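Long-range contact in WZI (Escherichia coli, PDB 2YNK), which is an outer membrane beta-barrel lectin that takes part in group 1 capsule assembly, probably by binding capsular polysaccharide at the cell surface: residues P405-W417 with T429-S441. Residues are numbered along the deposited sequence; the frame is centred on the assembly and turned at random.
Sequences PHADTLKGIQLGW and TSLWYTNANNSDS. With HEX (hexane), chain R.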
ATOM      1  N   PRO A 405       5.507 -12.725  15.986  1.00 48.14           N
ATOM      2  CA  PRO A 405       5.012 -13.312  17.230  1.00 50.63           C
ATOM      3  C   PRO A 405       5.824 -12.949  18.467  1.00 52.04           C
ATOM      4  O   PRO A 405       5.248 -12.822  19.538  1.00 53.69           O
ATOM      5  CB  PRO A 405       5.087 -14.816  16.966  1.00 50.67           C
ATOM      6  CG  PRO A 405       6.081 -14.965  15.864  1.00 49.77           C
ATOM      7  CD  PRO A 405       5.874 -13.763  15.010  1.00 47.98           C
ATOM      8  N   HIS A 406       7.125 -12.735  18.298  1.00 53.52           N
ATOM      9  CA  HIS A 406       8.044 -12.595  19.419  1.00 56.34           C
ATOM     10  C   HIS A 406       8.696 -11.251  19.498  1.00 56.40           C
ATOM     11  O   HIS A 406       8.884 -10.566  18.482  1.00 57.96           O
ATOM     12  CB  HIS A 406       9.123 -13.662  19.319  1.00 58.74           C
ATOM     13  CG  HIS A 406       8.581 -15.036  19.005  1.00 61.27           C
ATOM     14  ND1 HIS A 406       7.531 -15.565  19.665  1.00 63.08           N
ATOM     15  CD2 HIS A 406       8.970 -15.985  18.057  1.00 61.96           C
ATOM     16  CE1 HIS A 406       7.265 -16.790  19.171  1.00 64.30           C
ATOM     17  NE2 HIS A 406       8.147 -17.044  18.184  1.00 62.84           N
ATOM     18  N   ALA A 407       9.060 -10.865  20.720  1.00 55.87           N
ATOM     19  CA  ALA A 407       9.879  -9.682  20.933  1.00 54.85           C
ATOM     20  C   ALA A 407      11.252  -9.930  20.320  1.00 54.08           C
ATOM     21  O   ALA A 407      11.957 -10.870  20.703  1.00 54.16           O
ATOM     22  CB  ALA A 407       9.994  -9.352  22.407  1.00 55.10           C
ATOM     23  N   ASP A 408      11.607  -9.098  19.343  1.00 52.02           N
ATOM     24  CA  ASP A 408      12.855  -9.263  18.614  1.00 50.96           C
ATOM     25  C   ASP A 408      13.405  -7.910  18.167  1.00 50.41           C
ATOM     26  O   ASP A 408      12.660  -6.949  18.045  1.00 49.57           O
ATOM     27  CB  ASP A 408      12.601 -10.168  17.410  1.00 49.48           C
ATOM     28  CG  ASP A 408      13.812 -10.987  17.021  1.00 51.02           C
ATOM     29  OD1 ASP A 408      14.944 -10.622  17.415  1.00 52.38           O
ATOM     30  OD2 ASP A 408      13.632 -12.010  16.312  1.00 50.35           O
ATOM     31  N   THR A 409      14.716  -7.835  17.963  1.00 52.77           N
ATOM     32  CA  THR A 409      15.350  -6.693  17.297  1.00 54.55           C
ATOM     33  C   THR A 409      15.917  -7.186  15.974  1.00 54.20           C
ATOM     34  O   THR A 409      16.735  -8.099  15.945  1.00 56.48           O
ATOM     35  CB  THR A 409      16.489  -6.075  18.124  1.00 56.30           C
ATOM     36  OG1 THR A 409      15.955  -5.522  19.332  1.00 58.68           O
ATOM     37  CG2 THR A 409      17.188  -4.967  17.334  1.00 55.83           C
ATOM     38  N   LEU A 410      15.473  -6.581  14.884  1.00 53.83           N
ATOM     39  CA  LEU A 410      15.859  -7.019  13.550  1.00 53.53           C
ATOM     40  C   LEU A 410      16.827  -6.019  12.945  1.00 53.01           C
ATOM     41  O   LEU A 410      16.576  -4.826  12.992  1.00 52.55           O
ATOM     42  CB  LEU A 410      14.616  -7.144  12.674  1.00 51.71           C
ATOM     43  CG  LEU A 410      13.487  -7.937  13.335  1.00 52.53           C
ATOM     44  CD1 LEU A 410      12.287  -7.995  12.404  1.00 50.85           C
ATOM     45  CD2 LEU A 410      13.947  -9.339  13.747  1.00 52.90           C
ATOM     46  N   LYS A 411      17.949  -6.517  12.433  1.00 54.20           N
ATOM     47  CA  LYS A 411      18.895  -5.724  11.653  1.00 54.94           C
ATOM     48  C   LYS A 411      19.121  -6.494  10.369  1.00 54.85           C
ATOM     49  O   LYS A 411      19.759  -7.555  10.384  1.00 51.13           O
ATOM     50  CB  LYS A 411      20.219  -5.544  12.390  1.00 57.47           C
ATOM     51  CG  LYS A 411      20.160  -4.555  13.538  1.00 60.34           C
ATOM     52  CD  LYS A 411      21.180  -4.868  14.621  1.00 63.34           C
ATOM     53  CE  LYS A 411      20.966  -3.979  15.842  1.00 65.86           C
ATOM     54  NZ  LYS A 411      21.795  -4.378  17.016  1.00 67.48           N
ATOM     55  N   GLY A 412      18.586  -5.962   9.268  1.00 55.22           N
ATOM     56  CA  GLY A 412      18.591  -6.672   7.996  1.00 54.92           C
ATOM     57  C   GLY A 412      18.957  -5.837   6.783  1.00 55.41           C
ATOM     58  O   GLY A 412      18.784  -4.617   6.767  1.00 54.29           O
ATOM     59  N   ILE A 413      19.458  -6.536   5.768  1.00 55.65           N
ATOM     60  CA  ILE A 413      19.782  -5.978   4.464  1.00 54.47           C
ATOM     61  C   ILE A 413      19.017  -6.781   3.416  1.00 54.30           C
ATOM     62  O   ILE A 413      18.908  -8.004   3.523  1.00 53.61           O
ATOM     63  CB  ILE A 413      21.301  -6.057   4.185  1.00 55.96           C
ATOM     64  CG1 ILE A 413      21.649  -5.422   2.824  1.00 56.68           C
ATOM     65  CG2 ILE A 413      21.791  -7.498   4.253  1.00 54.69           C
ATOM     66  CD1 ILE A 413      23.139  -5.226   2.599  1.00 55.66           C
ATOM     67  N   GLN A 414      18.480  -6.099   2.408  1.00 53.66           N
ATOM     68  CA  GLN A 414      17.744  -6.776   1.349  1.00 52.68           C
ATOM     69  C   GLN A 414      18.116  -6.182  -0.005  1.00 53.63           C
ATOM     70  O   GLN A 414      17.974  -4.976  -0.230  1.00 54.68           O
ATOM     71  CB  GLN A 414      16.246  -6.676   1.610  1.00 52.60           C
ATOM     72  CG  GLN A 414      15.383  -7.461   0.635  1.00 53.92           C
ATOM     73  CD  GLN A 414      13.963  -7.679   1.136  1.00 54.44           C
ATOM     74  OE1 GLN A 414      13.513  -7.042   2.098  1.00 55.11           O
ATOM     75  NE2 GLN A 414      13.244  -8.587   0.485  1.00 54.80           N
ATOM     76  N   LEU A 415      18.635  -7.034  -0.884  1.00 53.60           N
ATOM     77  CA  LEU A 415      18.983  -6.638  -2.239  1.00 53.73           C
ATOM     78  C   LEU A 415      17.888  -7.127  -3.167  1.00 54.94           C
ATOM     79  O   LEU A 415      17.209  -8.112  -2.864  1.00 56.16           O
ATOM     80  CB  LEU A 415      20.317  -7.250  -2.659  1.00 53.32           C
ATOM     81  CG  LEU A 415      21.533  -6.983  -1.768  1.00 53.33           C
ATOM     82  CD1 LEU A 415      22.796  -7.483  -2.447  1.00 51.57           C
ATOM     83  CD2 LEU A 415      21.663  -5.509  -1.404  1.00 52.67           C
ATOM     84  N   GLY A 416      17.711  -6.433  -4.289  1.00 52.80           N
ATOM     85  CA  GLY A 416      16.718  -6.827  -5.279  1.00 51.65           C
ATOM     86  C   GLY A 416      17.179  -6.585  -6.707  1.00 51.99           C
ATOM     87  O   GLY A 416      18.004  -5.709  -6.964  1.00 51.54           O
ATOM     88  N   TRP A 417      16.655  -7.392  -7.625  1.00 52.00           N
ATOM     89  CA  TRP A 417      16.820  -7.162  -9.057  1.00 52.62           C
ATOM     90  C   TRP A 417      15.540  -7.496  -9.766  1.00 53.10           C
ATOM     91  O   TRP A 417      14.906  -8.528  -9.483  1.00 52.16           O
ATOM     92  CB  TRP A 417      17.960  -7.980  -9.639  1.00 53.10           C
ATOM     93  CG  TRP A 417      18.061  -7.837 -11.135  1.00 53.29           C
ATOM     94  CD1 TRP A 417      18.719  -6.842 -11.845  1.00 54.28           C
ATOM     95  CD2 TRP A 417      17.470  -8.704 -12.162  1.00 53.89           C
ATOM     96  NE1 TRP A 417      18.586  -7.029 -13.200  1.00 54.27           N
ATOM     97  CE2 TRP A 417      17.850  -8.125 -13.455  1.00 54.37           C
ATOM     98  CE3 TRP A 417      16.700  -9.853 -12.143  1.00 54.09           C
ATOM     99  CZ2 TRP A 417      17.472  -8.700 -14.652  1.00 55.25           C
ATOM    100  CZ3 TRP A 417      16.319 -10.424 -13.363  1.00 55.03           C
ATOM    101  CH2 TRP A 417      16.696  -9.857 -14.587  1.00 55.91           C
ATOM    102  N   THR A 429      13.652 -10.840  -8.488  1.00 60.70           N
ATOM    103  CA  THR A 429      14.391 -11.576  -7.465  1.00 59.20           C
ATOM    104  C   THR A 429      14.670 -10.746  -6.224  1.00 56.10           C
ATOM    105  O   THR A 429      14.639  -9.518  -6.249  1.00 56.32           O
ATOM    106  CB  THR A 429      15.725 -12.087  -8.020  1.00 62.45           C
ATOM    107  OG1 THR A 429      16.374 -11.034  -8.754  1.00 63.24           O
ATOM    108  CG2 THR A 429      15.484 -13.284  -8.939  1.00 63.15           C
ATOM    109  N   SER A 430      14.936 -11.442  -5.129  1.00 56.08           N
ATOM    110  CA  SER A 430      15.266 -10.805  -3.859  1.00 53.34           C
ATOM    111  C   SER A 430      16.203 -11.711  -3.077  1.00 51.25           C
ATOM    112  O   SER A 430      16.144 -12.929  -3.207  1.00 51.45           O
ATOM    113  CB  SER A 430      13.997 -10.518  -3.055  1.00 52.84           C
ATOM    114  OG  SER A 430      14.200  -9.421  -2.171  1.00 54.84           O
ATOM    115  N   LEU A 431      17.079 -11.101  -2.291  1.00 50.57           N
ATOM    116  CA  LEU A 431      18.060 -11.813  -1.483  1.00 50.81           C
ATOM    117  C   LEU A 431      18.236 -11.044  -0.186  1.00 50.55           C
ATOM    118  O   LEU A 431      18.421  -9.835  -0.224  1.00 52.10           O
ATOM    119  CB  LEU A 431      19.386 -11.875  -2.226  1.00 51.37           C
ATOM    120  CG  LEU A 431      20.531 -12.622  -1.541  1.00 53.03           C
ATOM    121  CD1 LEU A 431      20.365 -14.129  -1.691  1.00 53.35           C
ATOM    122  CD2 LEU A 431      21.867 -12.165  -2.110  1.00 53.40           C
ATOM    123  N   TRP A 432      18.187 -11.717   0.958  1.00 51.15           N
ATOM    124  CA  TRP A 432      18.250 -10.986   2.229  1.00 52.33           C
ATOM    125  C   TRP A 432      18.972 -11.698   3.346  1.00 53.67           C
ATOM    126  O   TRP A 432      19.097 -12.921   3.335  1.00 54.03           O
ATOM    127  CB  TRP A 432      16.843 -10.606   2.676  1.00 50.21           C
ATOM    128  CG  TRP A 432      15.959 -11.797   2.938  1.00 50.49           C
ATOM    129  CD1 TRP A 432      15.862 -12.546   4.113  1.00 49.73           C
ATOM    130  CD2 TRP A 432      15.022 -12.438   2.008  1.00 49.92           C
ATOM    131  NE1 TRP A 432      14.954 -13.561   3.971  1.00 48.13           N
ATOM    132  CE2 TRP A 432      14.418 -13.558   2.742  1.00 47.57           C
ATOM    133  CE3 TRP A 432      14.644 -12.210   0.691  1.00 49.41           C
ATOM    134  CZ2 TRP A 432      13.481 -14.385   2.171  1.00 47.89           C
ATOM    135  CZ3 TRP A 432      13.692 -13.059   0.122  1.00 50.01           C
ATOM    136  CH2 TRP A 432      13.126 -14.124   0.848  1.00 49.67           C
ATOM    137  N   TYR A 433      19.468 -10.905   4.301  1.00 53.57           N
ATOM    138  CA  TYR A 433      20.064 -11.402   5.542  1.00 55.48           C
ATOM    139  C   TYR A 433      19.498 -10.611   6.713  1.00 55.69           C
ATOM    140  O   TYR A 433      19.415  -9.377   6.644  1.00 54.64           O
ATOM    141  CB  TYR A 433      21.595 -11.276   5.550  1.00 57.34           C
ATOM    142  CG  TYR A 433      22.219 -11.617   6.906  1.00 58.11           C
ATOM    143  CD1 TYR A 433      22.300 -12.934   7.342  1.00 58.45           C
ATOM    144  CD2 TYR A 433      22.717 -10.614   7.747  1.00 58.42           C
ATOM    145  CE1 TYR A 433      22.860 -13.251   8.571  1.00 60.92           C
ATOM    146  CE2 TYR A 433      23.286 -10.915   8.971  1.00 58.51           C
ATOM    147  CZ  TYR A 433      23.348 -12.238   9.386  1.00 61.12           C
ATOM    148  OH  TYR A 433      23.896 -12.566  10.608  1.00 59.17           O
ATOM    149  N   THR A 434      19.120 -11.321   7.780  1.00 53.90           N
ATOM    150  CA  THR A 434      18.515 -10.697   8.950  1.00 53.08           C
ATOM    151  C   THR A 434      19.169 -11.201  10.212  1.00 53.75           C
ATOM    152  O   THR A 434      19.095 -12.386  10.521  1.00 52.29           O
ATOM    153  CB  THR A 434      17.010 -10.994   9.076  1.00 53.00           C
ATOM    154  OG1 THR A 434      16.346 -10.766   7.826  1.00 54.80           O
ATOM    155  CG2 THR A 434      16.402 -10.101  10.134  1.00 52.29           C
ATOM    156  N   ASN A 435      19.817 -10.277  10.918  1.00 55.21           N
ATOM    157  CA  ASN A 435      20.315 -10.490  12.268  1.00 55.22           C
ATOM    158  C   ASN A 435      19.120 -10.398  13.224  1.00 55.59           C
ATOM    159  O   ASN A 435      18.477  -9.346  13.324  1.00 52.89           O
ATOM    160  CB  ASN A 435      21.359  -9.419  12.604  1.00 55.53           C
ATOM    161  CG  ASN A 435      22.331  -9.848  13.684  1.00 58.13           C
ATOM    162  OD1 ASN A 435      21.942 -10.261  14.785  1.00 59.31           O
ATOM    163  ND2 ASN A 435      23.617  -9.729  13.381  1.00 59.83           N
ATOM    164  N   ALA A 436      18.821 -11.502  13.911  1.00 56.59           N
ATOM    165  CA  ALA A 436      17.679 -11.569  14.823  1.00 58.09           C
ATOM    166  C   ALA A 436      18.040 -12.275  16.126  1.00 60.98           C
ATOM    167  O   ALA A 436      19.086 -12.918  16.221  1.00 64.78           O
ATOM    168  CB  ALA A 436      16.522 -12.279  14.145  1.00 57.69           C
ATOM    169  N   ASN A 437      17.171 -12.152  17.128  1.00 62.35           N
ATOM    170  CA  ASN A 437      17.371 -12.827  18.419  1.00 65.80           C
ATOM    171  C   ASN A 437      16.419 -14.009  18.649  1.00 64.71           C
ATOM    172  O   ASN A 437      16.771 -14.948  19.354  1.00 66.34           O
ATOM    173  CB  ASN A 437      17.267 -11.821  19.571  1.00 68.66           C
ATOM    174  CG  ASN A 437      18.280 -10.684  19.455  1.00 72.03           C
ATOM    175  OD1 ASN A 437      17.932  -9.512  19.624  1.00 74.28           O
ATOM    176  ND2 ASN A 437      19.539 -11.024  19.166  1.00 73.00           N
ATOM    177  N   ASN A 438      15.226 -13.967  18.060  1.00 62.84           N
ATOM    178  CA  ASN A 438      14.286 -15.084  18.132  1.00 62.61           C
ATOM    179  C   ASN A 438      13.267 -15.061  16.999  1.00 60.36           C
ATOM    180  O   ASN A 438      12.070 -15.060  17.245  1.00 59.87           O
ATOM    181  CB  ASN A 438      13.564 -15.086  19.487  1.00 64.90           C
ATOM    182  CG  ASN A 438      12.667 -16.310  19.693  1.00 64.60           C
ATOM    183  OD1 ASN A 438      12.706 -17.293  18.930  1.00 64.25           O
ATOM    184  ND2 ASN A 438      11.844 -16.248  20.735  1.00 62.95           N
ATOM    185  N   SER A 439      13.753 -15.055  15.761  1.00 68.37           N
ATOM    186  CA  SER A 439      12.887 -15.098  14.580  1.00 67.13           C
ATOM    187  C   SER A 439      12.411 -16.525  14.283  1.00 68.08           C
ATOM    188  O   SER A 439      13.010 -17.490  14.739  1.00 70.42           O
ATOM    189  CB  SER A 439      13.632 -14.542  13.368  1.00 64.89           C
ATOM    190  OG  SER A 439      12.850 -14.632  12.189  1.00 63.40           O
ATOM    191  N   ASP A 440      11.331 -16.643  13.513  1.00 69.50           N
ATOM    192  CA  ASP A 440      10.820 -17.938  13.057  1.00 70.48           C
ATOM    193  C   ASP A 440      11.107 -18.156  11.560  1.00 67.60           C
ATOM    194  O   ASP A 440      10.411 -18.919  10.877  1.00 68.58           O
ATOM    195  CB  ASP A 440       9.316 -18.045  13.343  1.00 73.37           C
ATOM    196  CG  ASP A 440       9.002 -18.136  14.830  1.00 80.17           C
ATOM    197  OD1 ASP A 440       9.814 -18.717  15.592  1.00 86.48           O
ATOM    198  OD2 ASP A 440       7.931 -17.635  15.241  1.00 82.19           O
ATOM    199  N   SER A 441      12.146 -17.502  11.056  1.00 63.81           N
ATOM    200  CA  SER A 441      12.519 -17.640   9.660  1.00 63.82           C
ATOM    201  C   SER A 441      14.032 -17.603   9.497  1.00 63.65           C
ATOM    202  O   SER A 441      14.731 -16.973  10.289  1.00 64.93           O
ATOM    203  CB  SER A 441      11.863 -16.532   8.833  1.00 64.04           C
ATOM    204  OG  SER A 441      12.159 -15.246   9.354  1.00 65.05           O
TER
HETATM  205  C1  HEX R1017      24.883  -6.111  13.209  1.00 73.94           C
HETATM  206  C2  HEX R1017      25.261  -6.942  11.998  1.00 73.46           C
HETATM  207  C3  HEX R1017      24.241  -6.794  10.866  1.00 71.70           C
HETATM  208  C4  HEX R1017      24.748  -5.895   9.731  1.00 69.72           C
HETATM  209  C5  HEX R1017      23.977  -6.122   8.430  1.00 66.53           C
HETATM  210  C6  HEX R1017      22.605  -5.493   8.497  1.00 63.72           C
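Residues 408-417 and 429-435 are the facing parts of the two arms of an antiparallel beta hairpin, strands 408-422 and 425-435, in the wall of the barrel, their axes 159° apart in direction. Backbone bonds pair Lys411 with Asn435, Ile413 with Tyr433, Leu415 with Leu431 and Trp417 with Thr429, and all four pairs send their side chains to one face. That this face is the outer, lipid-facing one is supported by bound alkanes: a hexane lies with C2 3.5 Å from Asn435 ND2, and dodecanes touch Leu415 and Trp417. On it CG2 of Ile413 meets CB of Tyr433 at 4.0 Å. Thr429 turns OG1 between its backbone N and carbonyl carbon (chi1 46°), which brings the hydroxyl back to Trp417 O, 3.0 Å from OG1. That carbonyl therefore receives two donors, Thr429 N and OG1, while OG1 also lies in plane at the edge of the Trp417 indole.

The opposite face carries Gln414, Ser430, Thr434 and the Trp432 indole, and is the more polar of the two. The extended side chain of Gln414 runs alongside Trp432, its amide plane steeply inclined to the indole, and NE2 gives a hydrogen bond to Ser430 OG at 2.9 Å, with the hydroxyl close to the amide plane. Gln84 also bonds to this NE2, tying the strand pair to a residue outside the hairpin.

Past the end of strand 425-435, the Asp408 carboxylate grips the turning chain. Asn437 N reaches the syn lone pair of OD1 at 2.7 Å, whereas Asn438 N approaches OD2 at 3.1 Å from above the carboxylate plane. Farther along, Asn438 O sits at the edge of the His406 ring, 3.3 Å from CD2. Adjacent antiparallel strands, with one face against alkanes and a more polar one behind it, are the pattern of a transmembrane outer membrane beta-barrel.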